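Local coordinates for protein formyltransferase (Francisella tularensis subsp. tularensis, PDB 4NV1) that is a formyltransferase-family protein with a Rossmann-like sheet and a C-terminal dimerization domain, and binds dTDP-4-amino-4,6-dideoxyglucose, at residues N98-G103 / N113-G118; P106-I111 / E145-V150; M3-V8 / D28-Y33. All blocks are in the same frame, centred on the assembly; numbering follows the deposited sequence.

How the interactions relate
From the N terminus, interaction 3 comes first. It closes the loop that holds helix 13-24 and pairs strands 4-9 and 29-35 as neighbours in the seven-stranded mixed sheet. Interaction 1 opens later and closes a short, mostly helical loop between 98-103 and 113-118. Interaction 2 starts inside that loop, on helix 106-113, and returns after strands 117-123 and 133-139 at the start of helix 147-170. Interactions 1 and 2 therefore cross. They also touch: Ser-110 OG of interaction 2 meets Leu-115 O and Asn-101 ND2 of interaction 1. Interaction 3 lies about 31 Å and 33 Å, centre to centre, from interactions 1 and 2.

Interaction 1 (N98-G103 / N113-G118); sequences NPYNRG and NKLPIG
Asn-113 ends helix 106-113 and meets Asn-101 through a paired-amide contact. Asn-113 ND2 gives a nearly straight bond to Asn-101 OD1 (3.1 Å, 173°). Asn-101 ND2 answers to Asn-113 OD1 at 3.3 Å, in the carbonyl plane and on a lone pair. The two amide planes are 25° apart, so both bonds close one nearly flat ring. Asn-113 OD1 has a second donor, Leu-115 N, at 3.0 Å. Asn-113 CG sits between the backbone N and the carbonyl carbon (chi1 72°), which lets OD1 reach the N-H two residues on. Asn-101 is held further by Asn-186 ND2 at its oxygen and by Ser-110 OG at its nitrogen. Its rotation is thus well fixed.

Lys-114 leaves the helix with positive phi and turns its side chain away. Its NZ bridges to Asp-210. Leu-115 then brings CB to 3.6 Å from Asn-101 ND2 and also packs on Tyr-100 CB.

Pro-116 supplies the aromatic contact. Its CD stands over the centre of the Tyr-100 ring, 4.1 Å from the centroid, a CH-pi contact. Pro-99 CD lies on the opposite face, so the ring is held between two prolines. One water donates to both Tyr-100 O and Pro-116 O (2.7 Å from the latter) and joins the backbones. After Pro-116, the chain enters strand 117-123 and Ile-117 rests on helix 106-113. The Asn-113 OD1 to Leu-115 N bond makes an Asx turn, here between helix 106-113 and strand 117-123 of the formyltransferase domain.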
loop_
_atom_site.group_PDB
_atom_site.type_symbol
_atom_site.label_atom_id
_atom_site.label_comp_id
_atom_site.label_asym_id
_atom_site.label_seq_id
_atom_site.Cartn_x
_atom_site.Cartn_y
_atom_site.Cartn_z
ATOM N N ASN A 98 -20.655 0.636 21.521
ATOM C CA ASN A 98 -21.675 1.628 21.864
ATOM C C ASN A 98 -21.341 2.384 23.164
ATOM O O ASN A 98 -20.822 1.790 24.090
ATOM C CB ASN A 98 -23.004 0.917 22.092
ATOM C CG ASN A 98 -23.636 0.364 20.806
ATOM O OD1 ASN A 98 -24.743 -0.195 20.837
ATOM N ND2 ASN A 98 -22.967 0.555 19.674
ATOM N N PRO A 99 -21.618 3.690 23.229
ATOM C CA PRO A 99 -22.353 4.400 22.220
ATOM C C PRO A 99 -21.457 5.161 21.230
ATOM O O PRO A 99 -21.934 6.134 20.660
ATOM C CB PRO A 99 -23.055 5.459 23.034
ATOM C CG PRO A 99 -22.021 5.817 24.077
ATOM C CD PRO A 99 -21.498 4.469 24.471
ATOM N N TYR A 100 -20.178 4.810 21.107
ATOM C CA TYR A 100 -19.226 5.533 20.217
ATOM C C TYR A 100 -19.219 5.066 18.741
ATOM O O TYR A 100 -19.116 3.886 18.466
ATOM C CB TYR A 100 -17.820 5.473 20.771
ATOM C CG TYR A 100 -17.673 5.790 22.259
ATOM C CD1 TYR A 100 -17.562 4.743 23.150
ATOM C CD2 TYR A 100 -17.596 7.088 22.758
ATOM C CE1 TYR A 100 -17.430 4.958 24.498
ATOM C CE2 TYR A 100 -17.459 7.340 24.144
ATOM C CZ TYR A 100 -17.346 6.265 25.003
ATOM O OH TYR A 100 -17.234 6.359 26.391
ATOM N N ASN A 101 -19.408 6.010 17.840
ATOM C CA ASN A 101 -19.308 5.833 16.372
ATOM C C ASN A 101 -20.364 4.842 15.956
ATOM O O ASN A 101 -20.068 3.802 15.405
ATOM C CB ASN A 101 -17.909 5.387 15.949
ATOM C CG ASN A 101 -16.921 6.523 16.021
ATOM O OD1 ASN A 101 -17.271 7.663 15.715
ATOM N ND2 ASN A 101 -15.685 6.222 16.403
ATOM N N ARG A 102 -21.574 5.102 16.438
ATOM C CA ARG A 102 -22.739 4.329 16.072
ATOM C C ARG A 102 -22.932 4.601 14.589
ATOM O O ARG A 102 -22.551 5.656 14.064
ATOM C CB ARG A 102 -23.973 4.742 16.910
ATOM C CG ARG A 102 -23.770 4.283 18.348
ATOM C CD ARG A 102 -24.611 5.012 19.382
ATOM N NE ARG A 102 -25.974 5.124 18.906
ATOM C CZ ARG A 102 -26.587 6.261 18.599
ATOM N NH1 ARG A 102 -25.975 7.426 18.786
ATOM N NH2 ARG A 102 -27.835 6.204 18.136
ATOM N N GLY A 103 -23.537 3.650 13.898
ATOM C CA GLY A 103 -23.777 3.899 12.472
ATOM C C GLY A 103 -22.749 3.214 11.605
ATOM O O GLY A 103 -22.302 2.113 11.908
ATOM N N ASN A 113 -10.926 9.389 14.390
ATOM C CA ASN A 113 -11.317 10.280 15.468
ATOM C C ASN A 113 -10.958 9.841 16.857
ATOM O O ASN A 113 -11.225 10.541 17.761
ATOM C CB ASN A 113 -12.790 10.642 15.326
ATOM C CG ASN A 113 -13.748 9.511 15.668
ATOM O OD1 ASN A 113 -13.471 8.616 16.457
ATOM N ND2 ASN A 113 -14.920 9.593 15.084
ATOM N N LYS A 114 -10.313 8.702 17.022
ATOM C CA LYS A 114 -9.864 8.125 18.258
ATOM C C LYS A 114 -10.881 7.795 19.333
ATOM O O LYS A 114 -10.437 7.370 20.371
ATOM C CB LYS A 114 -8.698 8.893 18.908
ATOM C CG LYS A 114 -7.750 9.518 17.904
ATOM C CD LYS A 114 -7.129 8.405 17.059
ATOM C CE LYS A 114 -6.111 8.933 16.062
ATOM N NZ LYS A 114 -5.454 7.705 15.490
ATOM N N LEU A 115 -12.194 7.894 19.094
ATOM C CA LEU A 115 -13.154 7.252 20.008
ATOM C C LEU A 115 -12.938 5.743 20.121
ATOM O O LEU A 115 -12.540 5.099 19.142
ATOM C CB LEU A 115 -14.562 7.620 19.561
ATOM C CG LEU A 115 -14.794 9.151 19.693
ATOM C CD1 LEU A 115 -16.233 9.481 19.338
ATOM C CD2 LEU A 115 -14.472 9.703 21.089
ATOM N N PRO A 116 -13.127 5.152 21.316
ATOM C CA PRO A 116 -13.054 3.700 21.410
ATOM C C PRO A 116 -13.792 2.927 20.308
ATOM O O PRO A 116 -14.831 3.336 19.810
ATOM C CB PRO A 116 -13.794 3.428 22.718
ATOM C CG PRO A 116 -13.364 4.566 23.555
ATOM C CD PRO A 116 -13.593 5.699 22.590
ATOM N N ILE A 117 -13.287 1.736 20.063
ATOM C CA ILE A 117 -13.876 0.806 19.100
ATOM C C ILE A 117 -13.774 -0.527 19.800
ATOM O O ILE A 117 -12.887 -0.791 20.615
ATOM C CB ILE A 117 -13.048 0.811 17.769
ATOM C CG1 ILE A 117 -13.590 -0.187 16.754
ATOM C CG2 ILE A 117 -11.623 0.372 18.081
ATOM C CD1 ILE A 117 -14.943 0.179 16.213
ATOM N N GLY A 118 -14.691 -1.415 19.462
ATOM C CA GLY A 118 -14.746 -2.716 20.128
ATOM C C GLY A 118 -15.988 -3.398 19.616
ATOM O O GLY A 118 -16.400 -3.151 18.422
HETATM O O HOH W 1 -16.953 2.360 18.469
#

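Interaction 2 (P106-I111 / E145-V150); sequences PQVFSI and ENSFDV. With 0FX (dTDP-4-amino-4,6-dideoxyglucose), chain I.
Gln-107 and Ser-147 form the polar centre of this helix-to-helix contact. Gln-107 NE2 donates to Ser-147 OG at 2.8 Å (160°), with the serine oxygen close to the amide plane. The same nitrogen donates to O3 of dTDP-4-amino-4,6-dideoxyglucose at 2.9 Å, almost straight at 178°. Two bonds thus grip one NH2 group and fix the turn of the amide. Gln-107 has CG between its backbone N and carbonyl carbon (chi1 83°) and bends again at chi2. This places NE2 between Ser-147 OG and ligand O3. Ser-147 OG is also bonded to His-217 ND1. The serine is thus a second-shell residue that links two residues of the pocket.

Apolar groups pack tightly beside these bonds. Val-150 CG1 lies 3.7 Å from Gln-107 CB, and Val-108 CG2 comes equally near to Ser-147 OG. Ile-111 pushes CD1 against the first turn of the other helix, 3.7 Å from Ser-147 N and a little farther from Val-150 CG2. Ala-214 of helix 205-214 touches both Val-108 and Ile-111.

The other side of helix 147-170 is looser. Phe-148 points away and is exposed, with its ring edge-to-face to His-217. Asn-146 and Asp-149 are partly exposed and bond to each other's backbone. Asp-149 N donates to Asn-146 OD1 at 2.9 Å, nearly along the C=O axis. Asn-146 N donates to Asp-149 OD2, which it meets from above the carboxylate plane. These two bonds make a capping box. Helix 106-113 meets this capped N-terminus beside the ligand pocket, and Gln-107 touches both. Asn-222, His-75 and Lys-77 also hydrogen-bond the same ligand.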
loop_
_atom_site.group_PDB
_atom_site.type_symbol
_atom_site.label_atom_id
_atom_site.label_comp_id
_atom_site.label_asym_id
_atom_site.label_seq_id
_atom_site.Cartn_x
_atom_site.Cartn_y
_atom_site.Cartn_z
ATOM N N PRO A 106 -17.776 1.891 11.971
ATOM C CA PRO A 106 -17.287 2.344 13.287
ATOM C C PRO A 106 -15.801 2.301 13.373
ATOM O O PRO A 106 -15.201 3.302 13.789
ATOM C CB PRO A 106 -17.946 1.400 14.284
ATOM C CG PRO A 106 -18.539 0.278 13.460
ATOM C CD PRO A 106 -18.770 0.800 12.089
ATOM N N GLN A 107 -15.183 1.211 12.920
ATOM C CA GLN A 107 -13.734 1.126 13.010
ATOM C C GLN A 107 -12.999 2.167 12.132
ATOM O O GLN A 107 -11.976 2.728 12.542
ATOM C CB GLN A 107 -13.157 -0.296 12.857
ATOM C CG GLN A 107 -12.964 -0.781 11.419
ATOM C CD GLN A 107 -14.257 -1.007 10.741
ATOM O OE1 GLN A 107 -15.316 -0.980 11.381
ATOM N NE2 GLN A 107 -14.211 -1.315 9.441
ATOM N N VAL A 108 -13.558 2.500 10.974
ATOM C CA VAL A 108 -12.956 3.534 10.160
ATOM C C VAL A 108 -12.939 4.836 10.937
ATOM O O VAL A 108 -11.884 5.458 11.117
ATOM C CB VAL A 108 -13.663 3.727 8.829
ATOM C CG1 VAL A 108 -13.027 4.876 8.081
ATOM C CG2 VAL A 108 -13.623 2.460 7.987
ATOM N N PHE A 109 -14.097 5.245 11.404
ATOM C CA PHE A 109 -14.218 6.480 12.195
ATOM C C PHE A 109 -13.343 6.427 13.449
ATOM O O PHE A 109 -12.807 7.438 13.817
ATOM C CB PHE A 109 -15.702 6.777 12.531
ATOM C CG PHE A 109 -16.444 7.320 11.369
ATOM C CD1 PHE A 109 -17.074 6.481 10.488
ATOM C CD2 PHE A 109 -16.440 8.675 11.125
ATOM C CE1 PHE A 109 -17.681 6.997 9.366
ATOM C CE2 PHE A 109 -17.004 9.187 10.000
ATOM C CZ PHE A 109 -17.685 8.340 9.147
ATOM N N SER A 110 -13.131 5.276 14.067
ATOM C CA SER A 110 -12.329 5.226 15.277
ATOM C C SER A 110 -10.871 5.449 14.950
ATOM O O SER A 110 -10.145 6.129 15.698
ATOM C CB SER A 110 -12.536 3.956 16.145
ATOM O OG SER A 110 -13.723 3.923 16.939
ATOM N N ILE A 111 -10.432 4.968 13.797
ATOM C CA ILE A 111 -9.021 5.092 13.462
ATOM C C ILE A 111 -8.704 6.547 13.281
ATOM O O ILE A 111 -7.605 7.042 13.636
ATOM C CB ILE A 111 -8.631 4.235 12.206
ATOM C CG1 ILE A 111 -8.518 2.752 12.549
ATOM C CG2 ILE A 111 -7.240 4.653 11.745
ATOM C CD1 ILE A 111 -8.606 1.816 11.345
ATOM N N GLU A 145 -2.107 -1.056 11.855
ATOM C CA GLU A 145 -3.336 -1.708 11.463
ATOM C C GLU A 145 -4.136 -0.798 10.606
ATOM O O GLU A 145 -4.076 0.410 10.792
ATOM C CB GLU A 145 -4.217 -2.010 12.694
ATOM C CG GLU A 145 -3.539 -2.974 13.614
ATOM C CD GLU A 145 -4.277 -3.376 14.881
ATOM O OE1 GLU A 145 -5.117 -2.588 15.339
ATOM O OE2 GLU A 145 -3.916 -4.471 15.410
ATOM N N ASN A 146 -4.870 -1.386 9.679
ATOM C CA ASN A 146 -5.829 -0.675 8.876
ATOM C C ASN A 146 -7.280 -1.049 9.256
ATOM O O ASN A 146 -7.523 -1.826 10.192
ATOM C CB ASN A 146 -5.534 -0.969 7.378
ATOM C CG ASN A 146 -5.660 -2.443 7.035
ATOM O OD1 ASN A 146 -6.384 -3.190 7.689
ATOM N ND2 ASN A 146 -4.909 -2.889 6.015
ATOM N N SER A 147 -8.251 -0.532 8.510
ATOM C CA SER A 147 -9.640 -0.907 8.728
ATOM C C SER A 147 -9.868 -2.397 8.727
ATOM O O SER A 147 -10.714 -2.889 9.501
ATOM C CB SER A 147 -10.629 -0.198 7.808
ATOM O OG SER A 147 -11.945 -0.817 7.793
ATOM N N PHE A 148 -9.123 -3.131 7.903
ATOM C CA PHE A 148 -9.405 -4.547 7.775
ATOM C C PHE A 148 -8.897 -5.254 9.008
ATOM O O PHE A 148 -9.581 -6.126 9.526
ATOM C CB PHE A 148 -8.865 -5.231 6.505
ATOM C CG PHE A 148 -8.919 -6.730 6.581
ATOM C CD1 PHE A 148 -9.877 -7.454 5.892
ATOM C CD2 PHE A 148 -8.010 -7.429 7.358
ATOM C CE1 PHE A 148 -9.941 -8.837 5.965
ATOM C CE2 PHE A 148 -8.065 -8.824 7.445
ATOM C CZ PHE A 148 -9.034 -9.521 6.742
ATOM N N ASP A 149 -7.754 -4.864 9.546
ATOM C CA ASP A 149 -7.253 -5.575 10.690
ATOM C C ASP A 149 -8.089 -5.315 11.943
ATOM O O ASP A 149 -8.113 -6.180 12.832
ATOM C CB ASP A 149 -5.795 -5.222 11.023
ATOM C CG ASP A 149 -4.868 -5.187 9.773
ATOM O OD1 ASP A 149 -4.916 -6.174 9.005
ATOM O OD2 ASP A 149 -4.123 -4.203 9.568
ATOM N N VAL A 150 -8.575 -4.075 12.079
ATOM C CA VAL A 150 -9.353 -3.701 13.246
ATOM C C VAL A 150 -10.729 -4.329 13.134
ATOM O O VAL A 150 -11.198 -4.869 14.114
ATOM C CB VAL A 150 -9.501 -2.165 13.408
ATOM C CG1 VAL A 150 -10.385 -1.886 14.638
ATOM C CG2 VAL A 150 -8.103 -1.573 13.577
HETATM O O4P 0FX I . -20.302 -5.738 8.176
HETATM P P2 0FX I . -20.750 -6.639 6.997
HETATM O O3P 0FX I . -20.351 -8.076 6.740
HETATM O O1G 0FX I . -22.089 -6.106 6.324
HETATM C C1G 0FX I . -23.323 -6.174 7.000
HETATM C C2G 0FX I . -24.209 -5.456 5.994
HETATM O O2G 0FX I . -23.914 -5.854 4.651
HETATM C C3G 0FX I . -24.052 -3.951 6.086
HETATM O O3G 0FX I . -25.101 -3.470 5.219
HETATM C C4G 0FX I . -24.181 -3.534 7.565
HETATM N N4A 0FX I . -24.144 -2.090 7.750
HETATM C C5G 0FX I . -23.128 -4.194 8.463
HETATM C C6G 0FX I . -23.319 -3.810 9.926
HETATM O O5G 0FX I . -23.278 -5.607 8.316
HETATM O OPP 0FX I . -20.033 -6.450 5.585
HETATM P P 0FX I . -19.591 -5.215 4.700
HETATM O O1P 0FX I . -20.696 -4.478 3.973
HETATM O O2P 0FX I . -18.455 -6.033 4.100
HETATM O O5 0FX I . -18.724 -4.183 5.587
HETATM C C5 0FX I . -17.591 -4.709 6.289
HETATM C C4 0FX I . -16.435 -3.725 6.315
HETATM O O4 0FX I . -15.832 -3.675 5.035
HETATM C C3 0FX I . -16.780 -2.302 6.633
HETATM O O3 0FX I . -16.653 -1.998 8.031
HETATM C C2 0FX I . -15.666 -1.512 5.946
HETATM C C1 0FX I . -15.341 -2.388 4.735
HETATM N N11 0FX I . -15.893 -1.775 3.523
HETATM C C61 0FX I . -17.134 -2.110 3.109
HETATM C C51 0FX I . -17.663 -1.521 1.980
HETATM C C5A 0FX I . -19.056 -1.771 1.437
HETATM C C21 0FX I . -15.145 -0.890 2.834
HETATM O O21 0FX I . -13.886 -0.571 3.197
HETATM N N31 0FX I . -15.580 -0.329 1.701
HETATM C C41 0FX I . -16.827 -0.664 1.307
HETATM O O41 0FX I . -17.372 -0.118 0.226
#

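Interaction 3 (M3-V8 / D28-Y33)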
loop_
_atom_site.group_PDB
_atom_site.type_symbol
_atom_site.label_atom_id
_atom_site.label_comp_id
_atom_site.label_asym_id
_atom_site.label_seq_id
_atom_site.Cartn_x
_atom_site.Cartn_y
_atom_site.Cartn_z
ATOM N N MET A 3 -37.849 -25.695 25.043
ATOM C CA MET A 3 -37.284 -25.704 23.659
ATOM C C MET A 3 -37.406 -24.338 23.005
ATOM O O MET A 3 -38.313 -24.109 22.192
ATOM C CB MET A 3 -37.982 -26.735 22.772
ATOM C CG MET A 3 -37.373 -26.937 21.391
ATOM S SD MET A 3 -35.868 -27.932 21.298
ATOM C CE MET A 3 -36.382 -29.618 21.650
ATOM N N LYS A 4 -36.473 -23.453 23.340
ATOM C CA LYS A 4 -36.469 -22.105 22.784
ATOM C C LYS A 4 -36.374 -22.126 21.271
ATOM O O LYS A 4 -35.696 -22.961 20.700
ATOM C CB LYS A 4 -35.344 -21.251 23.364
ATOM C CG LYS A 4 -35.460 -21.010 24.868
ATOM C CD LYS A 4 -34.342 -21.703 25.647
ATOM C CE LYS A 4 -34.732 -22.149 27.049
ATOM N NZ LYS A 4 -34.858 -23.633 27.083
ATOM N N LYS A 5 -37.079 -21.195 20.650
ATOM C CA LYS A 5 -37.163 -21.113 19.209
ATOM C C LYS A 5 -36.555 -19.778 18.854
ATOM O O LYS A 5 -37.002 -18.755 19.352
ATOM C CB LYS A 5 -38.606 -21.147 18.699
ATOM C CG LYS A 5 -39.156 -22.555 18.408
ATOM C CD LYS A 5 -39.836 -22.700 17.038
ATOM C CE LYS A 5 -38.865 -22.732 15.845
ATOM N NZ LYS A 5 -39.601 -22.639 14.554
ATOM N N ILE A 6 -35.611 -19.797 17.931
ATOM C CA ILE A 6 -34.723 -18.668 17.671
ATOM C C ILE A 6 -34.617 -18.349 16.195
ATOM O O ILE A 6 -34.485 -19.273 15.353
ATOM C CB ILE A 6 -33.326 -19.022 18.208
ATOM C CG1 ILE A 6 -33.434 -19.312 19.711
ATOM C CG2 ILE A 6 -32.346 -17.874 17.979
ATOM C CD1 ILE A 6 -32.203 -19.960 20.293
ATOM N N PHE A 7 -34.606 -17.059 15.881
ATOM C CA PHE A 7 -34.169 -16.636 14.555
ATOM C C PHE A 7 -32.903 -15.772 14.627
ATOM O O PHE A 7 -32.696 -14.954 15.541
ATOM C CB PHE A 7 -35.288 -15.974 13.757
ATOM C CG PHE A 7 -35.650 -14.593 14.194
ATOM C CD1 PHE A 7 -36.557 -14.375 15.219
ATOM C CD2 PHE A 7 -35.121 -13.493 13.557
ATOM C CE1 PHE A 7 -36.929 -13.108 15.636
ATOM C CE2 PHE A 7 -35.469 -12.219 13.969
ATOM C CZ PHE A 7 -36.373 -12.018 15.001
ATOM N N VAL A 8 -32.082 -15.934 13.598
ATOM C CA VAL A 8 -30.805 -15.276 13.455
ATOM C C VAL A 8 -30.768 -14.732 12.061
ATOM O O VAL A 8 -30.821 -15.498 11.118
ATOM C CB VAL A 8 -29.711 -16.311 13.626
ATOM C CG1 VAL A 8 -28.329 -15.794 13.207
ATOM C CG2 VAL A 8 -29.745 -16.807 15.048
ATOM N N ASP A 28 -31.971 -27.750 23.452
ATOM C CA ASP A 28 -33.311 -27.260 23.768
ATOM C C ASP A 28 -33.586 -26.013 22.956
ATOM O O ASP A 28 -34.435 -25.213 23.318
ATOM C CB ASP A 28 -33.510 -27.008 25.270
ATOM C CG ASP A 28 -33.514 -28.295 26.090
ATOM O OD1 ASP A 28 -33.664 -29.381 25.487
ATOM O OD2 ASP A 28 -33.400 -28.213 27.335
ATOM N N VAL A 29 -32.885 -25.942 21.828
ATOM C CA VAL A 29 -32.872 -24.825 20.932
ATOM C C VAL A 29 -33.230 -25.244 19.532
ATOM O O VAL A 29 -32.602 -26.123 18.960
ATOM C CB VAL A 29 -31.452 -24.268 20.887
ATOM C CG1 VAL A 29 -31.185 -23.527 19.601
ATOM C CG2 VAL A 29 -31.264 -23.348 22.086
ATOM N N GLN A 30 -34.151 -24.511 18.930
ATOM C CA GLN A 30 -34.387 -24.686 17.500
ATOM C C GLN A 30 -34.080 -23.356 16.869
ATOM O O GLN A 30 -34.428 -22.324 17.417
ATOM C CB GLN A 30 -35.855 -25.089 17.190
ATOM C CG GLN A 30 -36.505 -26.024 18.225
ATOM C CD GLN A 30 -37.906 -26.499 17.830
ATOM O OE1 GLN A 30 -38.849 -26.436 18.620
ATOM N NE2 GLN A 30 -38.046 -26.945 16.589
ATOM N N VAL A 31 -33.483 -23.332 15.689
ATOM C CA VAL A 31 -33.115 -22.031 15.137
ATOM C C VAL A 31 -33.324 -21.992 13.621
ATOM O O VAL A 31 -32.777 -22.861 12.966
ATOM C CB VAL A 31 -31.650 -21.690 15.523
ATOM C CG1 VAL A 31 -30.695 -22.847 15.301
ATOM C CG2 VAL A 31 -31.132 -20.555 14.687
ATOM N N ASP A 32 -34.050 -21.005 13.091
ATOM C CA ASP A 32 -34.019 -20.663 11.668
ATOM C C ASP A 32 -33.124 -19.475 11.359
ATOM O O ASP A 32 -33.121 -18.493 12.085
ATOM C CB ASP A 32 -35.426 -20.321 11.165
ATOM C CG ASP A 32 -36.424 -21.420 11.482
ATOM O OD1 ASP A 32 -35.972 -22.572 11.464
ATOM O OD2 ASP A 32 -37.590 -21.156 11.848
ATOM N N TYR A 33 -32.418 -19.534 10.232
ATOM C CA TYR A 33 -31.499 -18.492 9.819
ATOM C C TYR A 33 -32.010 -17.811 8.571
ATOM O O TYR A 33 -32.340 -18.468 7.572
ATOM C CB TYR A 33 -30.125 -19.096 9.518
ATOM C CG TYR A 33 -29.404 -19.690 10.680
ATOM C CD1 TYR A 33 -29.518 -21.029 10.972
ATOM C CD2 TYR A 33 -28.564 -18.913 11.499
ATOM C CE1 TYR A 33 -28.860 -21.607 12.043
ATOM C CE2 TYR A 33 -27.890 -19.505 12.561
ATOM C CZ TYR A 33 -28.044 -20.842 12.856
ATOM O OH TYR A 33 -27.408 -21.433 13.957
#
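The Tyr-33 ring packs against Val-8, its partner on the neighbouring strand. The two side chains lie alongside and point the same way, with Val-8 CB 3.6 Å from Tyr-33 CD2. Val-31 CG2 sits over one face of the ring, offset toward the rim. The Phe-7 ring leads away from strand 29-35 and meets Tyr-68 edge-to-face instead.

The strands run parallel, with 22° between their directions. The register pairs Lys-4 with Val-29 and ends with Val-8 and Tyr-33. Gln-30 N donates to Lys-4 O at 2.8 Å (166°). Ile-6 N then donates to Gln-30 O, Asp-32 N to Ile-6 O, and Val-8 N to Asp-32 O at 3.1 Å. The bond from Lys-4 N to Asp-28 O, at the start, is weak. CA-H...O contacts fill in between, as from Val-31 CA to Ile-6 O.

One face of the pair is mostly apolar, with Lys-4 at its start. Ile-6 has CG1 anti to the carbonyl carbon (chi1 -59°), and its CD1 reaches back to Val-29 CG1 at 3.8 Å. Val-8 CG2 meets Val-31 CG2 at 4.0 Å. Helix 13-24 covers this face through Phe-19, Ile-23 and Leu-16, completing a beta-alpha-beta unit. Leu-170 of helix 147-170 also touches Ile-6 and Val-29.

The other face carries Lys-5, Phe-7, Gln-30 and Asp-32. The salt bridge from Lys-5 NZ to Asp-32 OD2 is long, and doubtful because the position of that oxygen is uncertain. At the strand start, Met-3 crosses Gln-30 at about a right angle, with Met-3 CG 3.2 Å from Gln-30 OE1. The pairing thus probably rests on the backbone ladder and on the mostly apolar face under helix 13-24; the long ion pair would add little.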